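Local coordinates for N-acetylmuramoyl-L-alanine amidase (Mycolicibacterium smegmatis, PDB 7AGM), which probably hydrolyses the amide bond between N-acetylmuramic acid and L-alanine in bacterial peptidoglycan, as a zinc-dependent amidase, at residues T114-H119 with N188-A193; A147-P152 with A205-R210; F138-R143 with G160-R165; P15-A20 with Y50-F55. One frame throughout, in Å; residues are numbered along the deposited sequence.

Contact 1: residues T114-H119 with N188-A193; sequences TGRGFH and NPVDSA
Asp191 OD1 is gripped side-on by two nitrogens of one guanidinium group: Arg116 NE lies 2.9 Å from Asp191 OD1, and Arg116 NH2 reaches the same oxygen at 3.0 Å. The oxygen sits nearly in the guanidinium plane, yet the carboxylate is turned 64° against that plane, and NE comes to it from above the carboxylate plane, while NH2 meets it nearly end-on to the C-O bond. Asp191 OD2 does a different job. Its syn lone pair takes the nearly straight bond from Gly117 N (2.9 Å to OD2), and it also accepts from Asn185 N, so this one buried carboxylate ties a salt bridge to two backbone amides. A bend at chi3 (-63°) turns the Arg116 guanidinium so that Val190 CG1 rests over the centre of one face, 3.5 Å from Arg116 CZ. Asn188 is the N-cap: its OD1 accepts from Asp191 N on an in-plane lone pair and more weakly from Val190 N, while ND2 turns to Pro113 O. Asn188 CB presses on Gly115 O at 3.3 Å, and that carbonyl is bonded to Asn185 ND2. The contact thus joins the first turn of helix 189-196, which follows strand 178-185, to the loop leading into strand 119-123, the antiparallel neighbour of 178-185 in the mixed sheet.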
loop_
_atom_site.group_PDB
_atom_site.type_symbol
_atom_site.label_atom_id
_atom_site.label_comp_id
_atom_site.label_asym_id
_atom_site.label_seq_id
_atom_site.Cartn_x
_atom_site.Cartn_y
_atom_site.Cartn_z
ATOM N N THR A 114 -4.596 -21.678 -0.118
ATOM C CA THR A 114 -3.334 -22.293 0.281
ATOM C C THR A 114 -2.129 -21.388 0.051
ATOM O O THR A 114 -1.031 -21.725 0.506
ATOM C CB THR A 114 -3.108 -23.620 -0.459
ATOM O OG1 THR A 114 -3.121 -23.394 -1.874
ATOM C CG2 THR A 114 -4.193 -24.634 -0.096
ATOM N N GLY A 115 -2.299 -20.265 -0.636
ATOM C CA GLY A 115 -1.207 -19.341 -0.887
ATOM C C GLY A 115 -1.204 -18.231 0.150
ATOM O O GLY A 115 -2.255 -17.719 0.524
ATOM N N ARG A 116 -0.011 -17.870 0.612
ATOM C CA ARG A 116 0.125 -16.813 1.602
ATOM C C ARG A 116 1.343 -15.970 1.279
ATOM O O ARG A 116 2.157 -16.310 0.411
ATOM C CB ARG A 116 0.250 -17.372 3.026
ATOM C CG ARG A 116 1.628 -17.942 3.360
ATOM C CD ARG A 116 1.835 -18.099 4.866
ATOM N NE ARG A 116 1.787 -16.813 5.551
ATOM C CZ ARG A 116 2.569 -16.463 6.573
ATOM N NH1 ARG A 116 3.486 -17.296 7.047
ATOM N NH2 ARG A 116 2.434 -15.264 7.119
ATOM N N GLY A 117 1.459 -14.850 1.977
ATOM C CA GLY A 117 2.629 -14.003 1.874
ATOM C C GLY A 117 2.330 -12.684 1.180
ATOM O O GLY A 117 1.217 -12.419 0.720
ATOM N N PHE A 118 3.362 -11.846 1.125
ATOM C CA PHE A 118 3.243 -10.471 0.644
ATOM C C PHE A 118 3.675 -10.341 -0.816
ATOM O O PHE A 118 4.468 -11.133 -1.338
ATOM C CB PHE A 118 4.091 -9.515 1.500
ATOM C CG PHE A 118 5.575 -9.618 1.235
ATOM C CD1 PHE A 118 6.166 -8.905 0.191
ATOM C CD2 PHE A 118 6.379 -10.441 2.012
ATOM C CE1 PHE A 118 7.526 -9.020 -0.070
ATOM C CE2 PHE A 118 7.744 -10.556 1.755
ATOM C CZ PHE A 118 8.315 -9.837 0.708
ATOM N N HIS A 119 3.174 -9.297 -1.471
ATOM C CA HIS A 119 3.790 -8.852 -2.714
ATOM C C HIS A 119 3.735 -7.334 -2.809
ATOM O O HIS A 119 2.813 -6.691 -2.292
ATOM C CB HIS A 119 3.307 -9.618 -3.978
ATOM C CG HIS A 119 1.848 -9.475 -4.295
ATOM N ND1 HIS A 119 0.849 -9.971 -3.482
ATOM C CD2 HIS A 119 1.222 -8.954 -5.378
ATOM C CE1 HIS A 119 -0.327 -9.726 -4.033
ATOM N NE2 HIS A 119 -0.129 -9.111 -5.186
ATOM N N ASN A 188 -6.271 -16.914 3.227
ATOM C CA ASN A 188 -5.343 -17.899 3.773
ATOM C C ASN A 188 -5.462 -17.939 5.299
ATOM O O ASN A 188 -5.576 -16.888 5.936
ATOM C CB ASN A 188 -3.909 -17.541 3.386
ATOM C CG ASN A 188 -2.886 -18.403 4.092
ATOM O OD1 ASN A 188 -2.308 -17.998 5.098
ATOM N ND2 ASN A 188 -2.655 -19.601 3.568
ATOM N N PRO A 189 -5.437 -19.129 5.916
ATOM C CA PRO A 189 -5.606 -19.190 7.382
ATOM C C PRO A 189 -4.530 -18.475 8.185
ATOM O O PRO A 189 -4.844 -17.907 9.243
ATOM C CB PRO A 189 -5.645 -20.698 7.673
ATOM C CG PRO A 189 -6.158 -21.309 6.412
ATOM C CD PRO A 189 -5.593 -20.450 5.284
ATOM N N VAL A 190 -3.269 -18.499 7.742
ATOM C CA VAL A 190 -2.217 -17.826 8.501
ATOM C C VAL A 190 -2.341 -16.313 8.358
ATOM O O VAL A 190 -2.382 -15.575 9.353
ATOM C CB VAL A 190 -0.818 -18.306 8.075
ATOM C CG1 VAL A 190 0.237 -17.606 8.912
ATOM C CG2 VAL A 190 -0.690 -19.825 8.182
ATOM N N ASP A 191 -2.390 -15.823 7.115
ATOM C CA ASP A 191 -2.432 -14.378 6.908
ATOM C C ASP A 191 -3.687 -13.772 7.528
ATOM O O ASP A 191 -3.624 -12.707 8.155
ATOM C CB ASP A 191 -2.361 -14.034 5.414
ATOM C CG ASP A 191 -0.992 -14.289 4.795
ATOM O OD1 ASP A 191 -0.020 -14.589 5.516
ATOM O OD2 ASP A 191 -0.903 -14.161 3.558
ATOM N N SER A 192 -4.841 -14.423 7.352
ATOM C CA SER A 192 -6.063 -13.891 7.948
ATOM C C SER A 192 -5.965 -13.819 9.468
ATOM O O SER A 192 -6.390 -12.825 10.068
ATOM C CB SER A 192 -7.286 -14.694 7.505
ATOM O OG SER A 192 -7.228 -16.021 7.977
ATOM N N ALA A 193 -5.409 -14.853 10.114
ATOM C CA ALA A 193 -5.249 -14.801 11.567
ATOM C C ALA A 193 -4.330 -13.664 11.985
ATOM O O ALA A 193 -4.608 -12.965 12.966
ATOM C CB ALA A 193 -4.731 -16.130 12.108
#

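Contact 2: residues A147-P152 with A205-R210; sequences AASGIP and ADAIVR
Ser149 meets Ala207 at the closest pass of the two backbones, their CA atoms 6.1 Å apart, and its short side chain can be followed atom by atom. Ser149 CB lies 3.8 Å from Ala207 CB, methylene against methyl. With chi1 at -58° the hydroxyl sits beside the serine's own backbone N, where OG can bond to Gln145 O one turn back in helix 134-148. The same rotation lays Ser149 OG against Ala207 CB at 3.4 Å, the polar atom thus touching a methyl group while its hydrogen bond goes to the last turn of helix 134-148. Beyond it comes Arg210, whose NH1 is 3.5 Å from Ser149 OG. A second conformer of Ser149 exists, so the contacts of OG hold for this one alone. The Arg210 chain bends at chi3 (66°) and carries its guanidinium to the end of helix 134-148, with Arg210 NH2 4.3 Å from Ala148 CB. Beside the serine, Ile151 reaches the same methyl with the end of its longer branch: Ile151 CD1 and Ala207 CB are 4.0 Å apart. Small residues at the point of closest approach let the chain leaving one helix lie close to the other. The turn between Ser149 and Ile151 is a Schellman motif: Gly150 has positive phi and two bonds run back into the last turn, one of them from Gly150 N to Ala147 O, ending helix 134-148 where it abuts helix 198-219, itself lying between 134-148 and helix 52-69 in this alpha/beta fold.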
loop_
_atom_site.group_PDB
_atom_site.type_symbol
_atom_site.label_atom_id
_atom_site.label_comp_id
_atom_site.label_asym_id
_atom_site.label_seq_id
_atom_site.Cartn_x
_atom_site.Cartn_y
_atom_site.Cartn_z
ATOM N N ALA A 147 10.566 -9.254 3.728
ATOM C CA ALA A 147 11.121 -10.603 3.784
ATOM C C ALA A 147 12.094 -10.776 4.943
ATOM O O ALA A 147 12.152 -11.856 5.547
ATOM C CB ALA A 147 11.794 -10.946 2.455
ATOM N N ALA A 148 12.851 -9.727 5.278
ATOM C CA ALA A 148 13.777 -9.816 6.402
ATOM C C ALA A 148 13.029 -9.987 7.712
ATOM O O ALA A 148 13.560 -10.588 8.653
ATOM C CB ALA A 148 14.667 -8.572 6.460
ATOM N N SER A 149 11.797 -9.484 7.779
ATOM C CA SER A 149 10.946 -9.574 8.958
ATOM C C SER A 149 10.292 -10.942 9.113
ATOM O O SER A 149 9.536 -11.141 10.070
ATOM C CB SER A 149 9.876 -8.477 8.915
ATOM O OG SER A 149 10.454 -7.179 8.835
ATOM N N GLY A 150 10.558 -11.883 8.208
ATOM C CA GLY A 150 10.032 -13.226 8.319
ATOM C C GLY A 150 8.690 -13.437 7.660
ATOM O O GLY A 150 8.184 -14.567 7.671
ATOM N N ILE A 151 8.094 -12.394 7.091
ATOM C CA ILE A 151 6.857 -12.531 6.332
ATOM C C ILE A 151 7.237 -13.133 4.985
ATOM O O ILE A 151 8.059 -12.547 4.270
ATOM C CB ILE A 151 6.164 -11.175 6.151
ATOM C CG1 ILE A 151 5.942 -10.501 7.504
ATOM C CG2 ILE A 151 4.851 -11.343 5.392
ATOM C CD1 ILE A 151 5.676 -9.021 7.384
ATOM N N PRO A 152 6.686 -14.277 4.594
ATOM C CA PRO A 152 7.135 -14.911 3.352
ATOM C C PRO A 152 6.664 -14.119 2.146
ATOM O O PRO A 152 5.558 -13.569 2.148
ATOM C CB PRO A 152 6.466 -16.293 3.398
ATOM C CG PRO A 152 5.259 -16.095 4.235
ATOM C CD PRO A 152 5.632 -15.061 5.271
ATOM N N ALA A 205 3.010 -3.528 10.178
ATOM C CA ALA A 205 3.376 -2.115 10.216
ATOM C C ALA A 205 4.866 -1.926 10.461
ATOM O O ALA A 205 5.508 -1.107 9.791
ATOM C CB ALA A 205 2.560 -1.378 11.283
ATOM N N ASP A 206 5.439 -2.690 11.400
ATOM C CA ASP A 206 6.860 -2.552 11.711
ATOM C C ASP A 206 7.713 -2.842 10.484
ATOM O O ASP A 206 8.708 -2.155 10.235
ATOM C CB ASP A 206 7.252 -3.508 12.841
ATOM C CG ASP A 206 6.699 -3.100 14.190
ATOM O OD1 ASP A 206 6.275 -1.940 14.360
ATOM O OD2 ASP A 206 6.710 -3.956 15.096
ATOM N N ALA A 207 7.341 -3.867 9.714
ATOM C CA ALA A 207 8.097 -4.210 8.513
ATOM C C ALA A 207 7.950 -3.135 7.444
ATOM O O ALA A 207 8.929 -2.766 6.779
ATOM C CB ALA A 207 7.611 -5.560 7.983
ATOM N N ILE A 208 6.731 -2.625 7.259
ATOM C CA ILE A 208 6.517 -1.554 6.290
ATOM C C ILE A 208 7.326 -0.314 6.667
ATOM O O ILE A 208 7.944 0.325 5.807
ATOM C CB ILE A 208 5.010 -1.269 6.136
ATOM C CG1 ILE A 208 4.319 -2.495 5.521
ATOM C CG2 ILE A 208 4.786 0.021 5.321
ATOM C CD1 ILE A 208 2.792 -2.410 5.513
ATOM N N VAL A 209 7.353 0.028 7.962
ATOM C CA VAL A 209 8.130 1.179 8.420
ATOM C C VAL A 209 9.613 1.002 8.112
ATOM O O VAL A 209 10.282 1.946 7.671
ATOM C CB VAL A 209 7.875 1.440 9.919
ATOM C CG1 VAL A 209 8.866 2.453 10.460
ATOM C CG2 VAL A 209 6.452 1.930 10.135
ATOM N N ARG A 210 10.150 -0.204 8.319
ATOM C CA ARG A 210 11.551 -0.446 7.972
ATOM C C ARG A 210 11.791 -0.232 6.484
ATOM O O ARG A 210 12.813 0.341 6.087
ATOM C CB ARG A 210 11.967 -1.860 8.379
ATOM C CG ARG A 210 12.076 -2.066 9.881
ATOM C CD ARG A 210 12.370 -3.521 10.224
ATOM N NE ARG A 210 13.686 -3.942 9.754
ATOM C CZ ARG A 210 14.153 -5.186 9.837
ATOM N NH1 ARG A 210 13.409 -6.146 10.373
ATOM N NH2 ARG A 210 15.366 -5.471 9.381
#

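Contact 3: residues F138-R143 with G160-R165; sequences FAKVMR and GGLNPR
Helix 138-143 and strand 162-165 run nearly antiparallel, at 152°, with their axes 9.6 Å apart at closest approach. They are the helix and the second strand of a beta-alpha-beta crossover: helix 134-148 links strand 119-123 to its parallel neighbour 162-165, which is the outermost strand on this side of the mixed sheet. Leu162 carries the apolar part. One of its methyls, CD2, settles on the helix between Ala139 and Arg143, with Leu162 CD2 3.9 Å from Ala139 CB and 3.6 Å from Ala139 O. Arg143 crosses this leucine at about a right angle, its CB also 3.9 Å from Leu162 CD2. From CG, which points away from the backbone N (chi1 -177°), the arginine chain bends at chi2 and chi3 and wraps around the carbonyl of Gly160. Gly161, at positive phi, leads into the strand and faces Arg143 CG, and the arginine also touches Phe118. Arg143 CD passes 3.2 Å from Gly160 O, and Arg143 NH1 donates to that same oxygen at 2.9 Å and 165°, the acceptor lying in the guanidinium plane at its edge.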
loop_
_atom_site.group_PDB
_atom_site.type_symbol
_atom_site.label_atom_id
_atom_site.label_comp_id
_atom_site.label_asym_id
_atom_site.label_seq_id
_atom_site.Cartn_x
_atom_site.Cartn_y
_atom_site.Cartn_z
ATOM N N PHE A 138 12.537 1.602 -4.509
ATOM C CA PHE A 138 11.664 1.532 -3.338
ATOM C C PHE A 138 11.017 0.155 -3.236
ATOM O O PHE A 138 10.991 -0.450 -2.156
ATOM C CB PHE A 138 10.600 2.622 -3.485
ATOM C CG PHE A 138 9.795 2.912 -2.231
ATOM C CD1 PHE A 138 10.111 2.352 -0.988
ATOM C CD2 PHE A 138 8.699 3.765 -2.314
ATOM C CE1 PHE A 138 9.341 2.652 0.153
ATOM C CE2 PHE A 138 7.922 4.055 -1.186
ATOM C CZ PHE A 138 8.254 3.499 0.048
ATOM N N ALA A 139 10.516 -0.374 -4.360
ATOM C CA ALA A 139 9.893 -1.694 -4.334
ATOM C C ALA A 139 10.867 -2.744 -3.812
ATOM O O ALA A 139 10.496 -3.591 -2.992
ATOM C CB ALA A 139 9.365 -2.067 -5.718
ATOM N N LYS A 140 12.131 -2.668 -4.235
ATOM C CA LYS A 140 13.116 -3.650 -3.798
ATOM C C LYS A 140 13.430 -3.502 -2.312
ATOM O O LYS A 140 13.511 -4.503 -1.592
ATOM C CB LYS A 140 14.382 -3.530 -4.647
ATOM C CG LYS A 140 14.156 -3.804 -6.127
ATOM C CD LYS A 140 15.455 -3.739 -6.917
ATOM C CE LYS A 140 15.216 -4.055 -8.385
ATOM N NZ LYS A 140 16.477 -4.043 -9.174
ATOM N N VAL A 141 13.612 -2.265 -1.833
ATOM C CA VAL A 141 13.880 -2.060 -0.411
ATOM C C VAL A 141 12.704 -2.557 0.425
ATOM O O VAL A 141 12.882 -3.223 1.458
ATOM C CB VAL A 141 14.176 -0.573 -0.134
ATOM C CG1 VAL A 141 14.319 -0.331 1.362
ATOM C CG2 VAL A 141 15.428 -0.098 -0.889
ATOM N N MET A 142 11.483 -2.244 -0.011
ATOM C CA MET A 142 10.296 -2.673 0.724
ATOM C C MET A 142 10.184 -4.194 0.746
ATOM O O MET A 142 9.954 -4.801 1.801
ATOM C CB MET A 142 9.054 -2.054 0.091
ATOM C CG MET A 142 7.753 -2.433 0.797
ATOM S SD MET A 142 7.611 -1.777 2.473
ATOM C CE MET A 142 7.236 -0.059 2.128
ATOM N N ARG A 143 10.360 -4.830 -0.418
ATOM C CA ARG A 143 10.360 -6.292 -0.491
ATOM C C ARG A 143 11.402 -6.899 0.445
ATOM O O ARG A 143 11.119 -7.863 1.177
ATOM C CB ARG A 143 10.643 -6.708 -1.931
ATOM C CG ARG A 143 10.606 -8.206 -2.179
ATOM C CD ARG A 143 11.887 -8.695 -2.831
ATOM N NE ARG A 143 12.925 -8.943 -1.839
ATOM C CZ ARG A 143 13.081 -10.099 -1.190
ATOM N NH1 ARG A 143 12.268 -11.124 -1.433
ATOM N NH2 ARG A 143 14.055 -10.231 -0.299
ATOM N N GLY A 160 9.284 -13.516 -6.102
ATOM C CA GLY A 160 10.040 -13.146 -4.920
ATOM C C GLY A 160 9.427 -12.022 -4.120
ATOM O O GLY A 160 10.128 -11.361 -3.348
ATOM N N GLY A 161 8.131 -11.778 -4.281
ATOM C CA GLY A 161 7.481 -10.690 -3.586
ATOM C C GLY A 161 7.437 -9.383 -4.345
ATOM O O GLY A 161 6.983 -8.384 -3.781
ATOM N N LEU A 162 7.918 -9.346 -5.591
ATOM C CA LEU A 162 7.835 -8.178 -6.460
ATOM C C LEU A 162 6.825 -8.447 -7.568
ATOM O O LEU A 162 6.737 -9.567 -8.083
ATOM C CB LEU A 162 9.200 -7.863 -7.086
ATOM C CG LEU A 162 10.237 -7.270 -6.133
ATOM C CD1 LEU A 162 11.591 -7.178 -6.831
ATOM C CD2 LEU A 162 9.783 -5.897 -5.627
ATOM N N ASN A 163 6.077 -7.417 -7.955
ATOM C CA ASN A 163 4.947 -7.582 -8.871
ATOM C C ASN A 163 4.803 -6.317 -9.713
ATOM O O ASN A 163 4.033 -5.406 -9.383
ATOM C CB ASN A 163 3.675 -7.881 -8.073
ATOM C CG ASN A 163 2.491 -8.291 -8.935
ATOM O OD1 ASN A 163 1.346 -8.006 -8.579
ATOM N ND2 ASN A 163 2.752 -8.979 -10.046
ATOM N N PRO A 164 5.554 -6.216 -10.813
ATOM C CA PRO A 164 5.330 -5.103 -11.747
ATOM C C PRO A 164 3.927 -5.173 -12.326
ATOM O O PRO A 164 3.459 -6.238 -12.743
ATOM C CB PRO A 164 6.402 -5.319 -12.828
ATOM C CG PRO A 164 6.765 -6.782 -12.725
ATOM C CD PRO A 164 6.608 -7.134 -11.275
ATOM N N ARG A 165 3.241 -4.028 -12.342
ATOM C CA ARG A 165 1.837 -3.986 -12.725
ATOM C C ARG A 165 1.529 -2.715 -13.494
ATOM O O ARG A 165 2.078 -1.651 -13.202
ATOM C CB ARG A 165 0.940 -4.029 -11.484
ATOM C CG ARG A 165 1.017 -5.334 -10.706
ATOM C CD ARG A 165 0.215 -6.423 -11.400
ATOM N NE ARG A 165 -1.211 -6.196 -11.231
ATOM C CZ ARG A 165 -1.922 -6.667 -10.209
ATOM N NH1 ARG A 165 -1.327 -7.392 -9.266
ATOM N NH2 ARG A 165 -3.221 -6.409 -10.126
#

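Contact 4: residues P15-A20 with Y50-F55; sequences PGHNGA and YPEHSF. With ZN (zinc ion), chain C.
His17 NE2 and Glu52 OE2 lie only 3.0 Å apart without a hydrogen bond between them, because both bind the same zinc ion. His17 NE2 is 2.1 Å from the zinc, and His107 ND1 with three waters completes six ligand atoms. The carboxylate meets the imidazole at its edge, the two planes 67° apart. Glu52 binds through OE2 alone; its OE1 stays 3.1 Å from the zinc and instead accepts a hydrogen bond from water 1, itself a zinc ligand, at 2.8 Å. Fully extended, with chi1 at -180°, the glutamate carries its carboxylate straight out from the first turn of the helix, where the Glu52 backbone is bonded to Thr44. His17 ND1 bonds to Glu41 O, a second-shell contact that fixes the turn of the ring. This is the zinc site of the Amidase_3 family: one ligand follows strand 10-15, another begins helix 52-69, and His107 comes from strand 102-109. Next to Glu52 in the helix, His53 faces the loop. Its CG stands between the backbone N and the carbonyl carbon (chi1 73°), which sets the ring against Asn18 and Gly19. Asn18 O lies over one face, 3.2 Å from His53 CG, and Gly19 CA makes a CH-pi contact 3.8 Å from the centroid of the His53 ring, whose ND1 is hydrogen-bonded to Asp81 OD1.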
loop_
_atom_site.group_PDB
_atom_site.type_symbol
_atom_site.label_atom_id
_atom_site.label_comp_id
_atom_site.label_asym_id
_atom_site.label_seq_id
_atom_site.Cartn_x
_atom_site.Cartn_y
_atom_site.Cartn_z
ATOM N N PRO A 15 -4.336 3.899 3.085
ATOM C CA PRO A 15 -4.997 2.641 3.471
ATOM C C PRO A 15 -6.097 2.313 2.473
ATOM O O PRO A 15 -7.061 3.068 2.316
ATOM C CB PRO A 15 -5.554 2.938 4.869
ATOM C CG PRO A 15 -5.666 4.435 4.944
ATOM C CD PRO A 15 -4.683 5.034 3.961
ATOM N N GLY A 16 -5.921 1.194 1.772
ATOM C CA GLY A 16 -6.793 0.883 0.652
ATOM C C GLY A 16 -8.255 0.777 1.058
ATOM O O GLY A 16 -8.590 0.337 2.166
ATOM N N HIS A 17 -9.126 1.215 0.143
ATOM C CA HIS A 17 -10.578 1.059 0.188
ATOM C C HIS A 17 -11.227 2.015 1.177
ATOM O O HIS A 17 -10.536 2.851 1.762
ATOM C CB HIS A 17 -10.970 -0.410 0.388
ATOM C CG HIS A 17 -10.266 -1.322 -0.563
ATOM N ND1 HIS A 17 -10.671 -1.488 -1.870
ATOM C CD2 HIS A 17 -9.147 -2.070 -0.415
ATOM C CE1 HIS A 17 -9.843 -2.319 -2.480
ATOM N NE2 HIS A 17 -8.904 -2.678 -1.624
ATOM N N ASN A 18 -12.550 1.926 1.339
ATOM C CA ASN A 18 -13.308 2.819 2.206
ATOM C C ASN A 18 -13.978 2.018 3.310
ATOM O O ASN A 18 -14.293 0.838 3.137
ATOM C CB ASN A 18 -14.458 3.519 1.464
ATOM C CG ASN A 18 -14.034 4.175 0.171
ATOM O OD1 ASN A 18 -12.954 4.755 0.065
ATOM N ND2 ASN A 18 -14.912 4.107 -0.824
ATOM N N GLY A 19 -14.246 2.693 4.431
ATOM C CA GLY A 19 -15.006 2.074 5.502
ATOM C C GLY A 19 -16.481 1.915 5.198
ATOM O O GLY A 19 -17.166 1.147 5.880
ATOM N N ALA A 20 -16.987 2.638 4.201
ATOM C CA ALA A 20 -18.347 2.453 3.725
ATOM C C ALA A 20 -18.393 2.842 2.257
ATOM O O ALA A 20 -17.607 3.676 1.799
ATOM C CB ALA A 20 -19.346 3.284 4.530
ATOM N N TYR A 50 -13.890 -10.433 8.240
ATOM C CA TYR A 50 -13.075 -9.296 8.651
ATOM C C TYR A 50 -12.632 -8.562 7.390
ATOM O O TYR A 50 -11.989 -9.171 6.529
ATOM C CB TYR A 50 -11.870 -9.755 9.472
ATOM C CG TYR A 50 -10.944 -8.629 9.871
ATOM C CD1 TYR A 50 -11.352 -7.629 10.759
ATOM C CD2 TYR A 50 -9.657 -8.558 9.359
ATOM C CE1 TYR A 50 -10.493 -6.583 11.109
ATOM C CE2 TYR A 50 -8.800 -7.528 9.702
ATOM C CZ TYR A 50 -9.216 -6.547 10.578
ATOM O OH TYR A 50 -8.338 -5.536 10.902
ATOM N N PRO A 51 -12.995 -7.291 7.208
ATOM C CA PRO A 51 -12.797 -6.645 5.903
ATOM C C PRO A 51 -11.419 -6.037 5.704
ATOM O O PRO A 51 -10.783 -5.514 6.625
ATOM C CB PRO A 51 -13.858 -5.537 5.908
ATOM C CG PRO A 51 -14.019 -5.177 7.349
ATOM C CD PRO A 51 -13.743 -6.435 8.151
ATOM N N GLU A 52 -10.972 -6.113 4.444
ATOM C CA GLU A 52 -9.718 -5.486 4.043
ATOM C C GLU A 52 -9.639 -4.034 4.500
ATOM O O GLU A 52 -8.592 -3.586 4.984
ATOM C CB GLU A 52 -9.549 -5.564 2.527
ATOM C CG GLU A 52 -8.248 -4.920 2.060
ATOM C CD GLU A 52 -8.078 -4.945 0.560
ATOM O OE1 GLU A 52 -8.942 -5.530 -0.129
ATOM O OE2 GLU A 52 -7.085 -4.367 0.060
ATOM N N HIS A 53 -10.738 -3.283 4.373
ATOM C CA HIS A 53 -10.664 -1.857 4.673
ATOM C C HIS A 53 -10.313 -1.593 6.134
ATOM O O HIS A 53 -9.658 -0.590 6.435
ATOM C CB HIS A 53 -11.947 -1.135 4.248
ATOM C CG HIS A 53 -13.135 -1.409 5.122
ATOM N ND1 HIS A 53 -13.324 -0.797 6.344
ATOM C CD2 HIS A 53 -14.220 -2.194 4.925
ATOM C CE1 HIS A 53 -14.464 -1.207 6.871
ATOM N NE2 HIS A 53 -15.031 -2.053 6.027
ATOM N N SER A 54 -10.724 -2.477 7.052
ATOM C CA SER A 54 -10.357 -2.293 8.454
ATOM C C SER A 54 -8.914 -2.710 8.712
ATOM O O SER A 54 -8.199 -2.049 9.483
ATOM C CB SER A 54 -11.316 -3.058 9.364
ATOM O OG SER A 54 -12.636 -2.556 9.218
ATOM N N PHE A 55 -8.458 -3.783 8.058
ATOM C CA PHE A 55 -7.057 -4.169 8.168
ATOM C C PHE A 55 -6.142 -3.052 7.682
ATOM O O PHE A 55 -5.153 -2.712 8.346
ATOM C CB PHE A 55 -6.772 -5.437 7.363
ATOM C CG PHE A 55 -5.302 -5.679 7.167
ATOM C CD1 PHE A 55 -4.516 -6.142 8.209
ATOM C CD2 PHE A 55 -4.692 -5.396 5.952
ATOM C CE1 PHE A 55 -3.151 -6.340 8.050
ATOM C CE2 PHE A 55 -3.331 -5.594 5.779
ATOM C CZ PHE A 55 -2.553 -6.069 6.821
HETATM ZN ZN ZN C . -7.117 -3.768 -1.902
HETATM O O HOH W 1 -8.446 -5.137 -2.881
HETATM O O HOH W 2 -7.194 -3.477 -4.109
HETATM O O HOH W 3 -6.145 -5.530 -2.406
#

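How the contacts relate
Contact 4 comes first along the chain and closes before the others open; its centre is about 22 Å from that of contact 3, on the opposite side of the chain's centre. Contacts 1, 2 and 3 interlock: the segments of contact 2 alternate with those of both others, while contact 3 falls wholly between the two segments of contact 1. Contacts 2 and 3 share helix 134-148, and Phe118 of contact 1 packs on both, its N probably bonded to Pro152 O. Helices 189-196 and 198-219, used by contacts 1 and 2, follow each other. Together they join helices, loops and the edge strand 162-165 around one mixed sheet, with the zinc site at contact 4.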